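Local coordinates for protein RNA-dependent RNA Polymerase (Bombyx mori cytoplasmic polyhedrosis virus, PDB 6TZ0) that catalyses RNA-templated RNA synthesis, carrying out conservative transcription of plus strands from the viral double-stranded genome and, very probably, synthesis of the complementary minus strands, at residues 80-83 / 84-87; 163-166 / 167-170; 600-603 / 604-608. One frame throughout, in Å; residues are numbered along the deposited sequence.

Contact 1 (80-83 / 84-87); sequences EYDP and SDYP
Tyr86 CD2 lies at the edge of the Tyr81 ring, near its plane and 4.3 Å from Tyr81 OH. One face of the Tyr81 ring has Pro83 N over it, displaced toward the rim. The carboxylates of Asp82 and Asp85 are turned 66° apart, with Asp85 OD2 3.6 Å from Asp82 CB. Asp82 OD2 and Asp85 OD1 lie 4.1 Å apart, and the like charges probably repel, an effect that the Lys79 salt bridge to Asp85 OD2 may ease. Between them runs a type I beta turn: Asp85 N donates to Asp82 O over 3.2 Å. Proline suits the second position because its ring already fixes phi. Asp82 CG is anti to the backbone N (chi1 -167°), which carries OD1 to a weak, 3.5 Å hydrogen bond from Ser84 N, an Asx turn. Small and polar, Ser84 has its OG 3.2 Å from Asp82 OD1 and about as far from OD2, a weak hydrogen bond that could go to either. The turn lies in the loop between helix 73-76 and helix 121-134, folded against later parts of that loop: Tyr81 packs edge-to-face with Phe107, and Tyr86 OH is hydrogen-bonded to Tyr103 O and Val105 N.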
loop_
_atom_site.group_PDB
_atom_site.type_symbol
_atom_site.label_atom_id
_atom_site.label_comp_id
_atom_site.label_asym_id
_atom_site.label_seq_id
_atom_site.Cartn_x
_atom_site.Cartn_y
_atom_site.Cartn_z
ATOM N N GLU A 80 15.426 29.207 -24.134
ATOM C CA GLU A 80 16.025 29.537 -22.857
ATOM C C GLU A 80 15.006 29.295 -21.750
ATOM O O GLU A 80 13.801 29.205 -21.998
ATOM C CB GLU A 80 16.513 30.983 -22.858
ATOM C CG GLU A 80 17.487 31.263 -23.988
ATOM C CD GLU A 80 18.789 30.501 -23.857
ATOM O OE1 GLU A 80 19.292 30.370 -22.729
ATOM O OE2 GLU A 80 19.300 30.012 -24.885
ATOM N N TYR A 81 15.506 29.166 -20.524
ATOM C CA TYR A 81 14.647 28.855 -19.388
ATOM C C TYR A 81 13.688 29.999 -19.087
ATOM O O TYR A 81 14.101 31.152 -18.937
ATOM C CB TYR A 81 15.490 28.539 -18.156
ATOM C CG TYR A 81 14.669 28.398 -16.901
ATOM C CD1 TYR A 81 13.889 27.273 -16.675
ATOM C CD2 TYR A 81 14.670 29.404 -15.942
ATOM C CE1 TYR A 81 13.132 27.160 -15.531
ATOM C CE2 TYR A 81 13.918 29.301 -14.811
ATOM C CZ TYR A 81 13.156 28.181 -14.605
ATOM O OH TYR A 81 12.412 28.100 -13.460
ATOM N N ASP A 82 12.403 29.669 -18.994
ATOM C CA ASP A 82 11.357 30.634 -18.710
ATOM C C ASP A 82 10.852 30.388 -17.300
ATOM O O ASP A 82 10.297 29.314 -17.032
ATOM C CB ASP A 82 10.223 30.494 -19.723
ATOM C CG ASP A 82 9.253 31.661 -19.701
ATOM O OD1 ASP A 82 9.425 32.596 -18.895
ATOM O OD2 ASP A 82 8.301 31.644 -20.505
ATOM N N PRO A 83 11.015 31.335 -16.371
ATOM C CA PRO A 83 10.580 31.095 -14.987
ATOM C C PRO A 83 9.070 31.082 -14.797
ATOM O O PRO A 83 8.613 30.718 -13.708
ATOM C CB PRO A 83 11.221 32.251 -14.215
ATOM C CG PRO A 83 11.381 33.323 -15.225
ATOM C CD PRO A 83 11.687 32.637 -16.518
ATOM N N SER A 84 8.285 31.458 -15.802
ATOM C CA SER A 84 6.836 31.368 -15.711
ATOM C C SER A 84 6.307 30.007 -16.137
ATOM O O SER A 84 5.088 29.823 -16.181
ATOM C CB SER A 84 6.175 32.461 -16.552
ATOM O OG SER A 84 6.379 32.236 -17.932
ATOM N N ASP A 85 7.185 29.056 -16.465
ATOM C CA ASP A 85 6.742 27.682 -16.660
ATOM C C ASP A 85 6.420 27.002 -15.342
ATOM O O ASP A 85 5.651 26.036 -15.326
ATOM C CB ASP A 85 7.802 26.860 -17.392
ATOM C CG ASP A 85 7.995 27.289 -18.825
ATOM O OD1 ASP A 85 7.053 27.844 -19.423
ATOM O OD2 ASP A 85 9.094 27.053 -19.361
ATOM N N TYR A 86 6.990 27.479 -14.242
ATOM C CA TYR A 86 6.726 26.938 -12.912
ATOM C C TYR A 86 6.328 28.078 -11.983
ATOM O O TYR A 86 7.120 28.506 -11.136
ATOM C CB TYR A 86 7.953 26.195 -12.389
ATOM C CG TYR A 86 8.355 25.035 -13.269
ATOM C CD1 TYR A 86 7.698 23.817 -13.190
ATOM C CD2 TYR A 86 9.381 25.168 -14.195
ATOM C CE1 TYR A 86 8.056 22.764 -14.002
ATOM C CE2 TYR A 86 9.746 24.120 -15.009
ATOM C CZ TYR A 86 9.081 22.921 -14.908
ATOM O OH TYR A 86 9.445 21.868 -15.714
ATOM N N PRO A 87 5.110 28.597 -12.114
ATOM C CA PRO A 87 4.718 29.777 -11.342
ATOM C C PRO A 87 4.419 29.424 -9.891
ATOM O O PRO A 87 4.343 28.260 -9.503
ATOM C CB PRO A 87 3.456 30.255 -12.056
ATOM C CG PRO A 87 2.875 29.027 -12.603
ATOM C CD PRO A 87 4.013 28.142 -12.987
#

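Contact 2 (163-166 / 167-170); sequences TNYP and LRTY
The first turn of helix 166-175 and the loop leading into it are joined here, with Tyr165 packed on Arg168 and Pro166 bonded to Thr169 and Tyr170. Tyr165 O accepts from Arg168 N, three residues on, at 3.1 Å. Pro166 O takes Tyr170 N four residues on, the alpha-helical spacing, at 3.0 Å. The second carbonyl has another donor: Thr169 OG1 lies between its own N and carbonyl carbon (chi1 66°), a rotamer that turns the hydroxyl back along the helix to hydrogen-bond Pro166 O over 2.6 Å. Proline fits a first turn, where a backbone N-H would have no helical carbonyl behind it. Tyr165 lays its ring under the arginine chain; Arg168 CG stands 3.9 Å from the ring centroid, 19° off the normal, a CH-pi contact. Bends at chi2 and chi3 fold the arginine chain across the ring, with CD 3.5 Å from Tyr165 OH, and the guanidinium plane is tilted 60° to the ring. Leu167 CB packs against Tyr165 CD1 at 3.9 Å. Asp157 of the preceding helix 145-160 receives both polar ends, a salt bridge from Arg168 NH1 and a hydrogen bond from Tyr165 OH. Such pairing probably offsets the cost of burying the arginine's charge, while the aromatic face covers CG and the phenol end meets CD.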
loop_
_atom_site.group_PDB
_atom_site.type_symbol
_atom_site.label_atom_id
_atom_site.label_comp_id
_atom_site.label_asym_id
_atom_site.label_seq_id
_atom_site.Cartn_x
_atom_site.Cartn_y
_atom_site.Cartn_z
ATOM N N THR A 163 24.825 -2.135 -40.589
ATOM C CA THR A 163 24.812 -0.987 -39.704
ATOM C C THR A 163 23.938 0.154 -40.214
ATOM O O THR A 163 23.864 1.194 -39.555
ATOM C CB THR A 163 26.248 -0.508 -39.470
ATOM O OG1 THR A 163 26.262 0.494 -38.452
ATOM C CG2 THR A 163 26.843 0.057 -40.746
ATOM N N ASN A 164 23.266 -0.011 -41.351
ATOM C CA ASN A 164 22.420 1.034 -41.916
ATOM C C ASN A 164 20.952 0.758 -41.602
ATOM O O ASN A 164 20.207 0.254 -42.446
ATOM C CB ASN A 164 22.667 1.194 -43.420
ATOM C CG ASN A 164 22.684 -0.123 -44.164
ATOM O OD1 ASN A 164 22.466 -1.183 -43.579
ATOM N ND2 ASN A 164 22.940 -0.063 -45.464
ATOM N N TYR A 165 20.547 1.112 -40.388
ATOM C CA TYR A 165 19.150 1.131 -39.979
ATOM C C TYR A 165 18.907 2.448 -39.246
ATOM O O TYR A 165 19.847 3.023 -38.685
ATOM C CB TYR A 165 18.802 -0.102 -39.116
ATOM C CG TYR A 165 19.646 -0.319 -37.891
ATOM C CD1 TYR A 165 19.306 0.255 -36.675
ATOM C CD2 TYR A 165 20.770 -1.121 -37.945
ATOM C CE1 TYR A 165 20.076 0.052 -35.564
ATOM C CE2 TYR A 165 21.539 -1.328 -36.841
ATOM C CZ TYR A 165 21.191 -0.741 -35.651
ATOM O OH TYR A 165 21.971 -0.942 -34.543
ATOM N N PRO A 166 17.668 2.979 -39.278
ATOM C CA PRO A 166 17.463 4.398 -38.903
ATOM C C PRO A 166 17.755 4.771 -37.458
ATOM O O PRO A 166 17.911 5.966 -37.155
ATOM C CB PRO A 166 15.980 4.616 -39.218
ATOM C CG PRO A 166 15.658 3.619 -40.223
ATOM C CD PRO A 166 16.452 2.424 -39.901
ATOM N N LEU A 167 17.838 3.796 -36.555
ATOM C CA LEU A 167 18.077 4.132 -35.158
ATOM C C LEU A 167 19.512 4.602 -34.950
ATOM O O LEU A 167 19.784 5.391 -34.039
ATOM C CB LEU A 167 17.738 2.935 -34.267
ATOM C CG LEU A 167 17.693 3.180 -32.754
ATOM C CD1 LEU A 167 16.610 4.187 -32.409
ATOM C CD2 LEU A 167 17.474 1.897 -31.987
ATOM N N ARG A 168 20.433 4.186 -35.828
ATOM C CA ARG A 168 21.790 4.721 -35.789
ATOM C C ARG A 168 21.815 6.200 -36.150
ATOM O O ARG A 168 22.531 6.988 -35.521
ATOM C CB ARG A 168 22.708 3.947 -36.736
ATOM C CG ARG A 168 22.825 2.479 -36.442
ATOM C CD ARG A 168 23.355 2.238 -35.054
ATOM N NE ARG A 168 24.717 2.708 -34.836
ATOM C CZ ARG A 168 25.803 1.965 -35.013
ATOM N NH1 ARG A 168 25.691 0.711 -35.416
ATOM N NH2 ARG A 168 27.000 2.475 -34.777
ATOM N N THR A 169 21.032 6.599 -37.155
ATOM C CA THR A 169 20.980 8.006 -37.524
ATOM C C THR A 169 20.268 8.831 -36.469
ATOM O O THR A 169 20.633 9.988 -36.261
ATOM C CB THR A 169 20.299 8.189 -38.872
ATOM O OG1 THR A 169 18.925 7.812 -38.762
ATOM C CG2 THR A 169 20.968 7.313 -39.897
ATOM N N TYR A 170 19.278 8.254 -35.775
ATOM C CA TYR A 170 18.691 8.955 -34.630
ATOM C C TYR A 170 19.695 9.150 -33.498
ATOM O O TYR A 170 19.770 10.242 -32.921
ATOM C CB TYR A 170 17.447 8.227 -34.118
ATOM C CG TYR A 170 16.186 8.591 -34.861
ATOM C CD1 TYR A 170 15.537 9.791 -34.599
ATOM C CD2 TYR A 170 15.631 7.739 -35.803
ATOM C CE1 TYR A 170 14.387 10.138 -35.266
ATOM C CE2 TYR A 170 14.477 8.079 -36.475
ATOM C CZ TYR A 170 13.860 9.278 -36.199
ATOM O OH TYR A 170 12.711 9.625 -36.863
#

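Contact 3 (600-603 / 604-608); sequences KYVN and AAWQA
Val602 and Trp606 make the dense part of this contact, where the end of strand 598-602 turns into helix 604-614. Val602 CG1 is 3.6 Å from Trp606 CE3, approaching the indole obliquely, and the same methyl rests 3.7 Å from Gln607 CG; the side chains of Val602 and Trp606 cross at about a right angle. A branched valine, short and apolar, fills the corner between the indole and the chain of Gln607; Trp606 brings its ring back toward the strand by holding CG anti to its N (chi1 179°). Asn603 sits at the N-cap. With CG between the backbone N and the carbonyl carbon (chi1 58°), its amide turns back over the helix start and OD1 reaches Trp606 N in a weak capping bond of 3.4 Å. Asparagine suits this position, since its short amide can take the place of a missing carbonyl. Gln607 N bonds weakly to Asn603 O at 3.4 Å, beginning the helical series. Trp606 NE1 is satisfied by Leu381 O, and the indole also packs on helix 557-573. Tyr601 O comes to the indole edge, 4.2 Å from Trp606 CZ3. The outer side is looser: Tyr601 CB points away from the helix, and its exposed side chain comes no nearer than 7.2 Å to segment 604-608. Segments 600-602 and 604-608 run at 84° to each other, an abrupt strand-to-helix turn with an N-capped helix start, leading from the outermost strand, within this chain, of a four-stranded antiparallel sheet in the central polymerase region, away from the annotated metal and nucleotide sites.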
loop_
_atom_site.group_PDB
_atom_site.type_symbol
_atom_site.label_atom_id
_atom_site.label_comp_id
_atom_site.label_asym_id
_atom_site.label_seq_id
_atom_site.Cartn_x
_atom_site.Cartn_y
_atom_site.Cartn_z
ATOM N N LYS A 600 -26.486 0.183 27.206
ATOM C CA LYS A 600 -26.331 -1.012 26.397
ATOM C C LYS A 600 -24.963 -1.623 26.633
ATOM O O LYS A 600 -24.018 -0.944 27.037
ATOM C CB LYS A 600 -26.515 -0.727 24.904
ATOM C CG LYS A 600 -27.910 -0.282 24.535
ATOM C CD LYS A 600 -28.912 -1.393 24.753
ATOM C CE LYS A 600 -30.283 -1.003 24.249
ATOM N NZ LYS A 600 -30.911 0.041 25.096
ATOM N N TYR A 601 -24.879 -2.922 26.384
ATOM C CA TYR A 601 -23.625 -3.653 26.471
ATOM C C TYR A 601 -22.910 -3.549 25.132
ATOM O O TYR A 601 -23.442 -3.977 24.105
ATOM C CB TYR A 601 -23.899 -5.107 26.833
ATOM C CG TYR A 601 -22.680 -5.939 27.127
ATOM C CD1 TYR A 601 -22.076 -5.894 28.372
ATOM C CD2 TYR A 601 -22.142 -6.775 26.166
ATOM C CE1 TYR A 601 -20.971 -6.657 28.650
ATOM C CE2 TYR A 601 -21.036 -7.539 26.433
ATOM C CZ TYR A 601 -20.456 -7.478 27.676
ATOM O OH TYR A 601 -19.353 -8.245 27.949
ATOM N N VAL A 602 -21.717 -2.966 25.136
ATOM C CA VAL A 602 -20.969 -2.681 23.919
ATOM C C VAL A 602 -19.652 -3.439 23.985
ATOM O O VAL A 602 -18.891 -3.272 24.943
ATOM C CB VAL A 602 -20.721 -1.172 23.758
ATOM C CG1 VAL A 602 -19.952 -0.889 22.495
ATOM C CG2 VAL A 602 -22.026 -0.403 23.771
ATOM N N ASN A 603 -19.377 -4.262 22.975
ATOM C CA ASN A 603 -18.139 -5.026 22.986
ATOM C C ASN A 603 -16.974 -4.165 22.494
ATOM O O ASN A 603 -17.140 -2.996 22.149
ATOM C CB ASN A 603 -18.290 -6.323 22.186
ATOM C CG ASN A 603 -18.685 -6.106 20.740
ATOM O OD1 ASN A 603 -18.876 -4.996 20.292
ATOM N ND2 ASN A 603 -18.781 -7.188 19.997
ATOM N N ALA A 604 -15.779 -4.760 22.448
ATOM C CA ALA A 604 -14.563 -3.989 22.205
ATOM C C ALA A 604 -14.444 -3.550 20.752
ATOM O O ALA A 604 -14.004 -2.426 20.469
ATOM C CB ALA A 604 -13.343 -4.814 22.601
ATOM N N ALA A 605 -14.817 -4.431 19.822
ATOM C CA ALA A 605 -14.668 -4.146 18.402
ATOM C C ALA A 605 -15.581 -3.021 17.949
ATOM O O ALA A 605 -15.199 -2.221 17.094
ATOM C CB ALA A 605 -14.950 -5.403 17.591
ATOM N N TRP A 606 -16.771 -2.926 18.535
ATOM C CA TRP A 606 -17.706 -1.882 18.144
ATOM C C TRP A 606 -17.295 -0.537 18.729
ATOM O O TRP A 606 -17.489 0.504 18.092
ATOM C CB TRP A 606 -19.112 -2.344 18.530
ATOM C CG TRP A 606 -20.269 -1.475 18.266
ATOM C CD1 TRP A 606 -20.423 -0.601 17.241
ATOM C CD2 TRP A 606 -21.546 -1.585 18.888
ATOM N NE1 TRP A 606 -21.677 -0.057 17.268
ATOM C CE2 TRP A 606 -22.394 -0.658 18.266
ATOM C CE3 TRP A 606 -22.043 -2.350 19.944
ATOM C CZ2 TRP A 606 -23.705 -0.465 18.669
ATOM C CZ3 TRP A 606 -23.345 -2.153 20.344
ATOM C CH2 TRP A 606 -24.160 -1.221 19.708
ATOM N N GLN A 607 -16.617 -0.553 19.881
ATOM C CA GLN A 607 -15.971 0.651 20.400
ATOM C C GLN A 607 -14.862 1.126 19.475
ATOM O O GLN A 607 -14.764 2.322 19.171
ATOM C CB GLN A 607 -15.389 0.392 21.787
ATOM C CG GLN A 607 -16.393 0.125 22.862
ATOM C CD GLN A 607 -15.737 -0.187 24.175
ATOM O OE1 GLN A 607 -14.524 -0.125 24.302
ATOM N NE2 GLN A 607 -16.532 -0.584 25.150
ATOM N N ALA A 608 -14.014 0.196 19.017
ATOM C CA ALA A 608 -12.908 0.563 18.135
ATOM C C ALA A 608 -13.404 1.080 16.793
ATOM O O ALA A 608 -12.898 2.087 16.287
ATOM C CB ALA A 608 -11.982 -0.631 17.926
#

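How the contacts relate
From the N terminus, the chain first passes contact 1, a turn in the loop between helix 73-76 and helix 121-134, then contact 2, where the loop after helix 145-160 enters helix 166-175; both belong to the N-terminal family region. Later comes contact 3, in the central polymerase region, where strand 598-602 gives way to helix 604-614. Each is closed within one continuous stretch, so they follow in series and none nests in or crosses another. The centres of contacts 1 and 2 are about 35 Å apart, whereas that of contact 3 is about 57 Å from contact 1 and about 72 Å from contact 2; contacts 2 and 3 lie on opposite sides of the chain's centre.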